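Local structure of maquette-3 (Escherichia coli, 6Z0C) at residues L6-L20 and A179-L193. The protein is an artificial single-chain four-helix bundle, probably made to test how buried networks of charged residues can be built into a hydrophobic core. Residues are numbered along the deposited sequence; the frame is centred on the assembly and turned at random.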
ATOM      1  N   LEU A   6     -20.241 -21.499  -2.262  1.00 34.18           N
ATOM      2  CA  LEU A   6     -19.713 -20.697  -1.125  1.00 34.83           C
ATOM      3  C   LEU A   6     -18.199 -20.906  -1.005  1.00 34.29           C
ATOM      4  O   LEU A   6     -17.478 -19.905  -0.841  1.00 33.35           O
ATOM      5  CB  LEU A   6     -20.440 -21.075   0.168  1.00 34.85           C
ATOM      6  CG  LEU A   6     -20.042 -20.263   1.400  1.00 38.32           C
ATOM      7  CD1 LEU A   6     -20.216 -18.767   1.163  1.00 39.44           C
ATOM      8  CD2 LEU A   6     -20.838 -20.710   2.616  1.00 40.10           C
ATOM      9  N   ARG A   7     -17.722 -22.151  -1.090  1.00 34.62           N
ATOM     10  CA  ARG A   7     -16.268 -22.450  -1.092  1.00 33.04           C
ATOM     11  C   ARG A   7     -15.604 -21.654  -2.227  1.00 32.12           C
ATOM     12  O   ARG A   7     -14.583 -20.994  -1.964  1.00 32.21           O
ATOM     13  CB  ARG A   7     -16.012 -23.953  -1.239  1.00 34.51           C
ATOM     14  CG  ARG A   7     -14.535 -24.318  -1.244  1.00 34.88           C
ATOM     15  CD  ARG A   7     -14.265 -25.756  -1.643  1.00 35.75           C
ATOM     16  NE  ARG A   7     -12.831 -26.021  -1.630  1.00 35.84           N
ATOM     17  CZ  ARG A   7     -11.971 -25.633  -2.570  1.00 35.05           C
ATOM     18  NH1 ARG A   7     -10.686 -25.915  -2.442  1.00 36.81           N
ATOM     19  NH2 ARG A   7     -12.386 -24.967  -3.633  1.00 35.55           N
ATOM     20  N   GLN A   8     -16.168 -21.720  -3.438  1.00 32.80           N
ATOM     21  CA  GLN A   8     -15.636 -21.049  -4.656  1.00 35.40           C
ATOM     22  C   GLN A   8     -15.639 -19.527  -4.462  1.00 36.19           C
ATOM     23  O   GLN A   8     -14.666 -18.874  -4.886  1.00 36.72           O
ATOM     24  CB  GLN A   8     -16.456 -21.449  -5.886  1.00 38.46           C
ATOM     25  CG  GLN A   8     -16.013 -20.779  -7.184  1.00 42.70           C
ATOM     26  CD  GLN A   8     -14.570 -21.045  -7.533  1.00 45.23           C
ATOM     27  OE1 GLN A   8     -13.900 -21.872  -6.919  1.00 44.62           O
ATOM     28  NE2 GLN A   8     -14.073 -20.338  -8.536  1.00 51.04           N
ATOM     29  N   GLU A   9     -16.700 -18.985  -3.862  1.00 35.65           N
ATOM     30  CA  GLU A   9     -16.823 -17.538  -3.543  1.00 37.29           C
ATOM     31  C   GLU A   9     -15.635 -17.129  -2.666  1.00 35.40           C
ATOM     32  O   GLU A   9     -14.975 -16.132  -2.999  1.00 35.52           O
ATOM     33  CB  GLU A   9     -18.163 -17.268  -2.859  1.00 39.63           C
ATOM     34  CG  GLU A   9     -18.400 -15.814  -2.501  1.00 42.20           C
ATOM     35  CD  GLU A   9     -19.795 -15.570  -1.953  1.00 46.29           C
ATOM     36  OE1 GLU A   9     -19.909 -15.089  -0.811  1.00 47.70           O
ATOM     37  OE2 GLU A   9     -20.763 -15.884  -2.666  1.00 51.54           O
ATOM     38  N   PHE A  10     -15.361 -17.896  -1.606  1.00 32.18           N
ATOM     39  CA  PHE A  10     -14.246 -17.652  -0.656  1.00 31.39           C
ATOM     40  C   PHE A  10     -12.899 -17.730  -1.386  1.00 31.78           C
ATOM     41  O   PHE A  10     -12.071 -16.797  -1.259  1.00 30.72           O
ATOM     42  CB  PHE A  10     -14.294 -18.654   0.497  1.00 30.26           C
ATOM     43  CG  PHE A  10     -13.206 -18.443   1.511  1.00 30.50           C
ATOM     44  CD1 PHE A  10     -13.304 -17.430   2.451  1.00 29.94           C
ATOM     45  CD2 PHE A  10     -12.068 -19.234   1.502  1.00 29.70           C
ATOM     46  CE1 PHE A  10     -12.292 -17.222   3.374  1.00 31.08           C
ATOM     47  CE2 PHE A  10     -11.061 -19.029   2.429  1.00 30.90           C
ATOM     48  CZ  PHE A  10     -11.176 -18.028   3.367  1.00 29.61           C
ATOM     49  N   GLN A  11     -12.682 -18.818  -2.125  1.00 32.92           N
ATOM     50  CA  GLN A  11     -11.396 -19.107  -2.818  1.00 33.89           C
ATOM     51  C   GLN A  11     -11.113 -18.008  -3.850  1.00 33.86           C
ATOM     52  O   GLN A  11      -9.951 -17.585  -3.931  1.00 33.19           O
ATOM     53  CB  GLN A  11     -11.436 -20.503  -3.442  1.00 34.25           C
ATOM     54  CG  GLN A  11     -11.392 -21.617  -2.406  1.00 36.18           C
ATOM     55  CD  GLN A  11     -10.054 -21.684  -1.711  1.00 36.65           C
ATOM     56  OE1 GLN A  11      -9.871 -21.155  -0.618  1.00 38.08           O
ATOM     57  NE2 GLN A  11      -9.095 -22.316  -2.364  1.00 41.96           N
ATOM     58  N   GLN A  12     -12.139 -17.551  -4.578  1.00 34.74           N
ATOM     59  CA  GLN A  12     -12.030 -16.461  -5.587  1.00 37.25           C
ATOM     60  C   GLN A  12     -11.547 -15.173  -4.904  1.00 33.90           C
ATOM     61  O   GLN A  12     -10.662 -14.504  -5.473  1.00 34.11           O
ATOM     62  CB  GLN A  12     -13.364 -16.250  -6.309  1.00 42.69           C
ATOM     63  CG  GLN A  12     -13.579 -17.199  -7.479  1.00 49.73           C
ATOM     64  CD  GLN A  12     -12.854 -16.767  -8.732  1.00 56.42           C
ATOM     65  OE1 GLN A  12     -12.015 -17.489  -9.265  1.00 65.44           O
ATOM     66  NE2 GLN A  12     -13.180 -15.580  -9.219  1.00 61.30           N
ATOM     67  N   LEU A  13     -12.089 -14.851  -3.726  1.00 32.06           N
ATOM     68  CA  LEU A  13     -11.720 -13.635  -2.950  1.00 31.07           C
ATOM     69  C   LEU A  13     -10.274 -13.760  -2.465  1.00 29.29           C
ATOM     70  O   LEU A  13      -9.552 -12.763  -2.549  1.00 29.95           O
ATOM     71  CB  LEU A  13     -12.674 -13.442  -1.768  1.00 32.07           C
ATOM     72  CG  LEU A  13     -14.103 -13.037  -2.121  1.00 32.62           C
ATOM     73  CD1 LEU A  13     -14.965 -13.020  -0.871  1.00 32.34           C
ATOM     74  CD2 LEU A  13     -14.146 -11.687  -2.823  1.00 33.87           C
ATOM     75  N   ILE A  14      -9.870 -14.935  -1.970  1.00 29.06           N
ATOM     76  CA  ILE A  14      -8.470 -15.177  -1.511  1.00 30.13           C
ATOM     77  C   ILE A  14      -7.536 -14.927  -2.702  1.00 30.37           C
ATOM     78  O   ILE A  14      -6.527 -14.213  -2.521  1.00 34.34           O
ATOM     79  CB  ILE A  14      -8.291 -16.593  -0.921  1.00 30.73           C
ATOM     80  CG1 ILE A  14      -9.118 -16.799   0.353  1.00 29.78           C
ATOM     81  CG2 ILE A  14      -6.817 -16.902  -0.693  1.00 32.43           C
ATOM     82  CD1 ILE A  14      -8.642 -16.006   1.549  1.00 29.72           C
ATOM     83  N   GLN A  15      -7.868 -15.477  -3.875  1.00 32.21           N
ATOM     84  CA  GLN A  15      -7.015 -15.396  -5.092  1.00 36.59           C
ATOM     85  C   GLN A  15      -6.925 -13.935  -5.547  1.00 34.70           C
ATOM     86  O   GLN A  15      -5.804 -13.475  -5.828  1.00 34.15           O
ATOM     87  CB  GLN A  15      -7.555 -16.295  -6.206  1.00 41.25           C
ATOM     88  CG  GLN A  15      -6.695 -16.301  -7.467  1.00 48.33           C
ATOM     89  CD  GLN A  15      -5.275 -16.763  -7.234  1.00 55.61           C
ATOM     90  OE1 GLN A  15      -4.458 -16.065  -6.634  1.00 61.55           O
ATOM     91  NE2 GLN A  15      -4.955 -17.943  -7.742  1.00 63.82           N
ATOM     92  N   GLU A  16      -8.065 -13.241  -5.610  1.00 33.09           N
ATOM     93  CA  GLU A  16      -8.162 -11.808  -5.994  1.00 34.55           C
ATOM     94  C   GLU A  16      -7.269 -10.972  -5.067  1.00 32.59           C
ATOM     95  O   GLU A  16      -6.506 -10.130  -5.577  1.00 31.95           O
ATOM     96  CB  GLU A  16      -9.621 -11.349  -5.950  1.00 36.91           C
ATOM     97  CG  GLU A  16      -9.852 -10.014  -6.625  1.00 40.51           C
ATOM     98  CD  GLU A  16     -11.296  -9.532  -6.624  1.00 43.97           C
ATOM     99  OE1 GLU A  16     -11.500  -8.325  -6.826  1.00 46.47           O
ATOM    100  OE2 GLU A  16     -12.208 -10.362  -6.422  1.00 45.53           O
ATOM    101  N   PHE A  17      -7.344 -11.213  -3.758  1.00 31.31           N
ATOM    102  CA  PHE A  17      -6.557 -10.501  -2.718  1.00 31.91           C
ATOM    103  C   PHE A  17      -5.066 -10.842  -2.874  1.00 30.93           C
ATOM    104  O   PHE A  17      -4.239  -9.919  -2.774  1.00 31.67           O
ATOM    105  CB  PHE A  17      -7.082 -10.847  -1.322  1.00 32.31           C
ATOM    106  CG  PHE A  17      -6.814  -9.823  -0.244  1.00 33.00           C
ATOM    107  CD1 PHE A  17      -7.541  -9.852   0.934  1.00 35.13           C
ATOM    108  CD2 PHE A  17      -5.851  -8.834  -0.392  1.00 34.00           C
ATOM    109  CE1 PHE A  17      -7.304  -8.928   1.939  1.00 35.58           C
ATOM    110  CE2 PHE A  17      -5.616  -7.912   0.614  1.00 34.65           C
ATOM    111  CZ  PHE A  17      -6.343  -7.961   1.777  1.00 33.72           C
ATOM    112  N   GLN A  18      -4.727 -12.117  -3.097  1.00 33.22           N
ATOM    113  CA  GLN A  18      -3.322 -12.558  -3.321  1.00 36.20           C
ATOM    114  C   GLN A  18      -2.761 -11.787  -4.520  1.00 34.79           C
ATOM    115  O   GLN A  18      -1.663 -11.217  -4.391  1.00 37.00           O
ATOM    116  CB  GLN A  18      -3.230 -14.072  -3.534  1.00 40.21           C
ATOM    117  CG  GLN A  18      -3.338 -14.878  -2.246  1.00 44.28           C
ATOM    118  CD  GLN A  18      -3.434 -16.367  -2.482  1.00 49.57           C
ATOM    119  OE1 GLN A  18      -3.835 -16.827  -3.550  1.00 56.18           O
ATOM    120  NE2 GLN A  18      -3.075 -17.141  -1.470  1.00 52.55           N
ATOM    121  N   GLN A  19      -3.507 -11.746  -5.628  1.00 37.01           N
ATOM    122  CA  GLN A  19      -3.107 -11.029  -6.870  1.00 40.25           C
ATOM    123  C   GLN A  19      -2.971  -9.530  -6.572  1.00 35.47           C
ATOM    124  O   GLN A  19      -2.020  -8.917  -7.078  1.00 34.51           O
ATOM    125  CB  GLN A  19      -4.101 -11.291  -8.002  1.00 43.14           C
ATOM    126  CG  GLN A  19      -4.003 -12.701  -8.570  1.00 49.08           C
ATOM    127  CD  GLN A  19      -4.781 -12.877  -9.850  1.00 55.67           C
ATOM    128  OE1 GLN A  19      -4.996 -11.932 -10.607  1.00 62.77           O
ATOM    129  NE2 GLN A  19      -5.203 -14.106 -10.109  1.00 60.53           N
ATOM    130  N   LEU A  20      -3.872  -8.963  -5.765  1.00 33.82           N
ATOM    131  CA  LEU A  20      -3.848  -7.517  -5.426  1.00 32.26           C
ATOM    132  C   LEU A  20      -2.576  -7.198  -4.630  1.00 31.67           C
ATOM    133  O   LEU A  20      -1.931  -6.186  -4.939  1.00 31.14           O
ATOM    134  CB  LEU A  20      -5.110  -7.146  -4.642  1.00 32.46           C
ATOM    135  CG  LEU A  20      -5.221  -5.683  -4.222  1.00 33.84           C
ATOM    136  CD1 LEU A  20      -5.081  -4.755  -5.420  1.00 33.79           C
ATOM    137  CD2 LEU A  20      -6.541  -5.435  -3.504  1.00 35.56           C
ATOM    138  N   ALA A 179      -8.141  -3.372  -1.390  1.00 31.44           N
ATOM    139  CA  ALA A 179      -7.776  -4.417  -0.407  1.00 31.25           C
ATOM    140  C   ALA A 179      -8.755  -4.357   0.774  1.00 30.53           C
ATOM    141  O   ALA A 179      -9.197  -5.428   1.233  1.00 28.99           O
ATOM    142  CB  ALA A 179      -6.344  -4.247   0.036  1.00 30.81           C
ATOM    143  N   GLN A 180      -9.104  -3.152   1.232  1.00 30.43           N
ATOM    144  CA  GLN A 180     -10.028  -2.968   2.386  1.00 32.04           C
ATOM    145  C   GLN A 180     -11.436  -3.437   1.989  1.00 30.70           C
ATOM    146  O   GLN A 180     -12.117  -4.005   2.858  1.00 31.94           O
ATOM    147  CB  GLN A 180      -9.953  -1.532   2.906  1.00 34.46           C
ATOM    148  CG  GLN A 180      -8.636  -1.247   3.617  1.00 40.15           C
ATOM    149  CD  GLN A 180      -8.513   0.176   4.101  1.00 43.17           C
ATOM    150  OE1 GLN A 180      -9.168   0.582   5.056  1.00 46.60           O
ATOM    151  NE2 GLN A 180      -7.653   0.943   3.451  1.00 48.69           N
ATOM    152  N   GLN A 181     -11.834  -3.271   0.721  1.00 30.74           N
ATOM    153  CA  GLN A 181     -13.095  -3.845   0.173  1.00 33.22           C
ATOM    154  C   GLN A 181     -13.058  -5.373   0.263  1.00 32.27           C
ATOM    155  O   GLN A 181     -14.072  -5.966   0.655  1.00 32.44           O
ATOM    156  CB  GLN A 181     -13.312  -3.497  -1.300  1.00 36.63           C
ATOM    157  CG  GLN A 181     -13.960  -2.150  -1.540  1.00 39.34           C
ATOM    158  CD  GLN A 181     -14.076  -1.876  -3.019  1.00 41.63           C
ATOM    159  OE1 GLN A 181     -13.206  -1.250  -3.617  1.00 48.94           O
ATOM    160  NE2 GLN A 181     -15.135  -2.378  -3.631  1.00 42.68           N
ATOM    161  N   LEU A 182     -11.944  -5.984  -0.140  1.00 30.44           N
ATOM    162  CA  LEU A 182     -11.804  -7.462  -0.170  1.00 32.28           C
ATOM    163  C   LEU A 182     -11.868  -8.012   1.258  1.00 30.88           C
ATOM    164  O   LEU A 182     -12.447  -9.096   1.428  1.00 35.16           O
ATOM    165  CB  LEU A 182     -10.496  -7.853  -0.864  1.00 33.59           C
ATOM    166  CG  LEU A 182     -10.479  -7.669  -2.381  1.00 37.14           C
ATOM    167  CD1 LEU A 182      -9.143  -8.114  -2.958  1.00 38.79           C
ATOM    168  CD2 LEU A 182     -11.617  -8.433  -3.043  1.00 40.08           C
ATOM    169  N   VAL A 183     -11.306  -7.298   2.240  1.00 30.36           N
ATOM    170  CA  VAL A 183     -11.368  -7.705   3.677  1.00 31.79           C
ATOM    171  C   VAL A 183     -12.841  -7.799   4.085  1.00 31.45           C
ATOM    172  O   VAL A 183     -13.213  -8.793   4.722  1.00 30.32           O
ATOM    173  CB  VAL A 183     -10.596  -6.743   4.600  1.00 34.80           C
ATOM    174  CG1 VAL A 183     -10.970  -6.952   6.065  1.00 38.53           C
ATOM    175  CG2 VAL A 183      -9.095  -6.871   4.413  1.00 36.32           C
ATOM    176  N   GLN A 184     -13.649  -6.795   3.738  1.00 30.88           N
ATOM    177  CA  GLN A 184     -15.096  -6.759   4.080  1.00 32.03           C
ATOM    178  C   GLN A 184     -15.824  -7.916   3.384  1.00 31.02           C
ATOM    179  O   GLN A 184     -16.638  -8.575   4.054  1.00 32.36           O
ATOM    180  CB  GLN A 184     -15.701  -5.401   3.720  1.00 32.37           C
ATOM    181  CG  GLN A 184     -15.180  -4.262   4.581  1.00 32.78           C
ATOM    182  CD  GLN A 184     -15.311  -4.541   6.059  1.00 32.62           C
ATOM    183  OE1 GLN A 184     -16.302  -5.101   6.521  1.00 34.66           O
ATOM    184  NE2 GLN A 184     -14.296  -4.160   6.815  1.00 34.02           N
ATOM    185  N   LYS A 185     -15.545  -8.159   2.099  1.00 29.81           N
ATOM    186  CA  LYS A 185     -16.155  -9.281   1.333  1.00 32.79           C
ATOM    187  C   LYS A 185     -15.773 -10.618   1.981  1.00 31.56           C
ATOM    188  O   LYS A 185     -16.656 -11.483   2.100  1.00 31.66           O
ATOM    189  CB  LYS A 185     -15.720  -9.259  -0.133  1.00 34.52           C
ATOM    190  CG  LYS A 185     -16.238  -8.075  -0.933  1.00 37.55           C
ATOM    191  CD  LYS A 185     -15.957  -8.195  -2.415  1.00 42.05           C
ATOM    192  CE  LYS A 185     -16.541  -7.060  -3.226  1.00 46.63           C
ATOM    193  NZ  LYS A 185     -18.018  -7.010  -3.117  1.00 51.28           N
ATOM    194  N   LEU A 186     -14.511 -10.786   2.385  1.00 30.96           N
ATOM    195  CA  LEU A 186     -14.044 -12.034   3.043  1.00 31.29           C
ATOM    196  C   LEU A 186     -14.785 -12.213   4.377  1.00 30.52           C
ATOM    197  O   LEU A 186     -15.194 -13.347   4.659  1.00 31.92           O
ATOM    198  CB  LEU A 186     -12.523 -11.992   3.214  1.00 32.47           C
ATOM    199  CG  LEU A 186     -11.736 -12.336   1.949  1.00 33.20           C
ATOM    200  CD1 LEU A 186     -10.277 -11.929   2.075  1.00 34.20           C
ATOM    201  CD2 LEU A 186     -11.845 -13.819   1.631  1.00 34.60           C
ATOM    202  N   GLN A 187     -14.990 -11.133   5.139  1.00 29.62           N
ATOM    203  CA  GLN A 187     -15.747 -11.153   6.424  1.00 31.97           C
ATOM    204  C   GLN A 187     -17.209 -11.545   6.154  1.00 31.96           C
ATOM    205  O   GLN A 187     -17.772 -12.295   6.967  1.00 29.72           O
ATOM    206  CB  GLN A 187     -15.663  -9.797   7.132  1.00 34.89           C
ATOM    207  CG  GLN A 187     -14.306  -9.507   7.759  1.00 38.02           C
ATOM    208  CD  GLN A 187     -14.226  -9.885   9.219  1.00 40.86           C
ATOM    209  OE1 GLN A 187     -14.792 -10.885   9.664  1.00 47.21           O
ATOM    210  NE2 GLN A 187     -13.503  -9.085   9.983  1.00 41.86           N
ATOM    211  N   GLN A 188     -17.804 -11.048   5.063  1.00 33.75           N
ATOM    212  CA  GLN A 188     -19.196 -11.383   4.649  1.00 34.41           C
ATOM    213  C   GLN A 188     -19.273 -12.867   4.261  1.00 33.63           C
ATOM    214  O   GLN A 188     -20.228 -13.544   4.688  1.00 31.69           O
ATOM    215  CB  GLN A 188     -19.656 -10.496   3.493  1.00 34.89           C
ATOM    216  CG  GLN A 188     -19.996  -9.076   3.918  1.00 35.90           C
ATOM    217  CD  GLN A 188     -20.373  -8.202   2.749  1.00 39.26           C
ATOM    218  OE1 GLN A 188     -19.860  -8.356   1.644  1.00 43.38           O
ATOM    219  NE2 GLN A 188     -21.281  -7.268   2.988  1.00 40.87           N
ATOM    220  N   THR A 189     -18.312 -13.357   3.474  1.00 33.94           N
ATOM    221  CA  THR A 189     -18.250 -14.775   3.030  1.00 32.87           C
ATOM    222  C   THR A 189     -17.955 -15.653   4.249  1.00 32.88           C
ATOM    223  O   THR A 189     -18.580 -16.724   4.365  1.00 32.19           O
ATOM    224  CB  THR A 189     -17.238 -14.974   1.896  1.00 31.56           C
ATOM    225  OG1 THR A 189     -17.629 -14.121   0.819  1.00 32.81           O
ATOM    226  CG2 THR A 189     -17.180 -16.402   1.408  1.00 32.53           C
ATOM    227  N   GLY A 190     -17.048 -15.205   5.123  1.00 32.87           N
ATOM    228  CA  GLY A 190     -16.742 -15.864   6.407  1.00 34.50           C
ATOM    229  C   GLY A 190     -18.006 -16.100   7.213  1.00 33.45           C
ATOM    230  O   GLY A 190     -18.241 -17.241   7.631  1.00 34.38           O
ATOM    231  N   GLN A 191     -18.816 -15.056   7.394  1.00 34.85           N
ATOM    232  CA  GLN A 191     -20.094 -15.123   8.150  1.00 34.32           C
ATOM    233  C   GLN A 191     -20.991 -16.214   7.552  1.00 33.39           C
ATOM    234  O   GLN A 191     -21.604 -16.961   8.339  1.00 33.07           O
ATOM    235  CB  GLN A 191     -20.777 -13.756   8.154  1.00 36.36           C
ATOM    236  CG  GLN A 191     -22.146 -13.774   8.812  1.00 38.72           C
ATOM    237  CD  GLN A 191     -22.648 -12.382   9.098  1.00 39.75           C
ATOM    238  OE1 GLN A 191     -21.955 -11.566   9.701  1.00 47.25           O
ATOM    239  NE2 GLN A 191     -23.864 -12.102   8.664  1.00 39.07           N
ATOM    240  N   LYS A 192     -21.057 -16.320   6.221  1.00 32.30           N
ATOM    241  CA  LYS A 192     -21.862 -17.362   5.528  1.00 33.48           C
ATOM    242  C   LYS A 192     -21.304 -18.752   5.868  1.00 32.18           C
ATOM    243  O   LYS A 192     -22.103 -19.692   5.939  1.00 32.49           O
ATOM    244  CB  LYS A 192     -21.879 -17.146   4.014  1.00 35.78           C
ATOM    245  CG  LYS A 192     -22.681 -15.949   3.530  1.00 38.23           C
ATOM    246  CD  LYS A 192     -22.841 -15.935   2.025  1.00 42.15           C
ATOM    247  CE  LYS A 192     -22.611 -14.572   1.413  1.00 47.35           C
ATOM    248  NZ  LYS A 192     -22.616 -14.640  -0.067  1.00 52.94           N
ATOM    249  N   LEU A 193     -19.988 -18.867   6.072  1.00 33.18           N
ATOM    250  CA  LEU A 193     -19.309 -20.156   6.369  1.00 33.19           C
ATOM    251  C   LEU A 193     -19.609 -20.622   7.803  1.00 35.45           C
ATOM    252  O   LEU A 193     -19.760 -21.845   7.978  1.00 35.56           O
ATOM    253  CB  LEU A 193     -17.802 -20.014   6.126  1.00 33.83           C
ATOM    254  CG  LEU A 193     -17.373 -20.061   4.659  1.00 36.56           C
ATOM    255  CD1 LEU A 193     -15.922 -19.627   4.503  1.00 37.15           C
ATOM    256  CD2 LEU A 193     -17.577 -21.453   4.079  1.00 37.40           C
TER
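F17, L13 and L186 interlock where the first and last helices of the four-helix bundle run antiparallel, the axes of 6-20 and 179-193 inclined at 157° and 9.9 Å apart at their closest. The packing is knobs-into-holes from both sides: L13 sits among L182, K185, L186 and T189, F17 among A179, L182, V183 and L186, while L186 enters the hole formed by F10, L13, I14 and F17. The two methyls of L186 divide the work. CD1 meets the F17 ring at its edge and in its plane, 3.6 Å from CD1 of F17; CD2 presses on CB of L13 at 3.5 Å and also reaches F10 and I14. L182 lays its CB over one face of the F17 ring, and its CG, anti to the carbonyl carbon (chi1 -73°), directs CD1 onto CA of F17. Toward the other end, CB of F10 meets CG2 of T189, which lies at the edge of the F10 ring; the F10 side chain also touches F111 of helix 105-144. L6 and L193 bring their CD2 methyls together at 3.7 Å. A polar cluster borders these apolar layers. The extended chain of E9 carries OE1 to NZ of K192, a 2.8 Å salt bridge made through the syn lone pair, the two side chains crossing at about a right angle. Shortening E9 to an alanine would probably leave the K192 ammonium without its carboxylate mate and take one polar neighbour from the T189 hydroxyl. That hydroxyl has two acceptors within reach of its one proton, E9 OE1 at 3.0 Å and K185 O one turn back in its own helix, and CD1 of L13 lies against its OG1 at 3.3 Å.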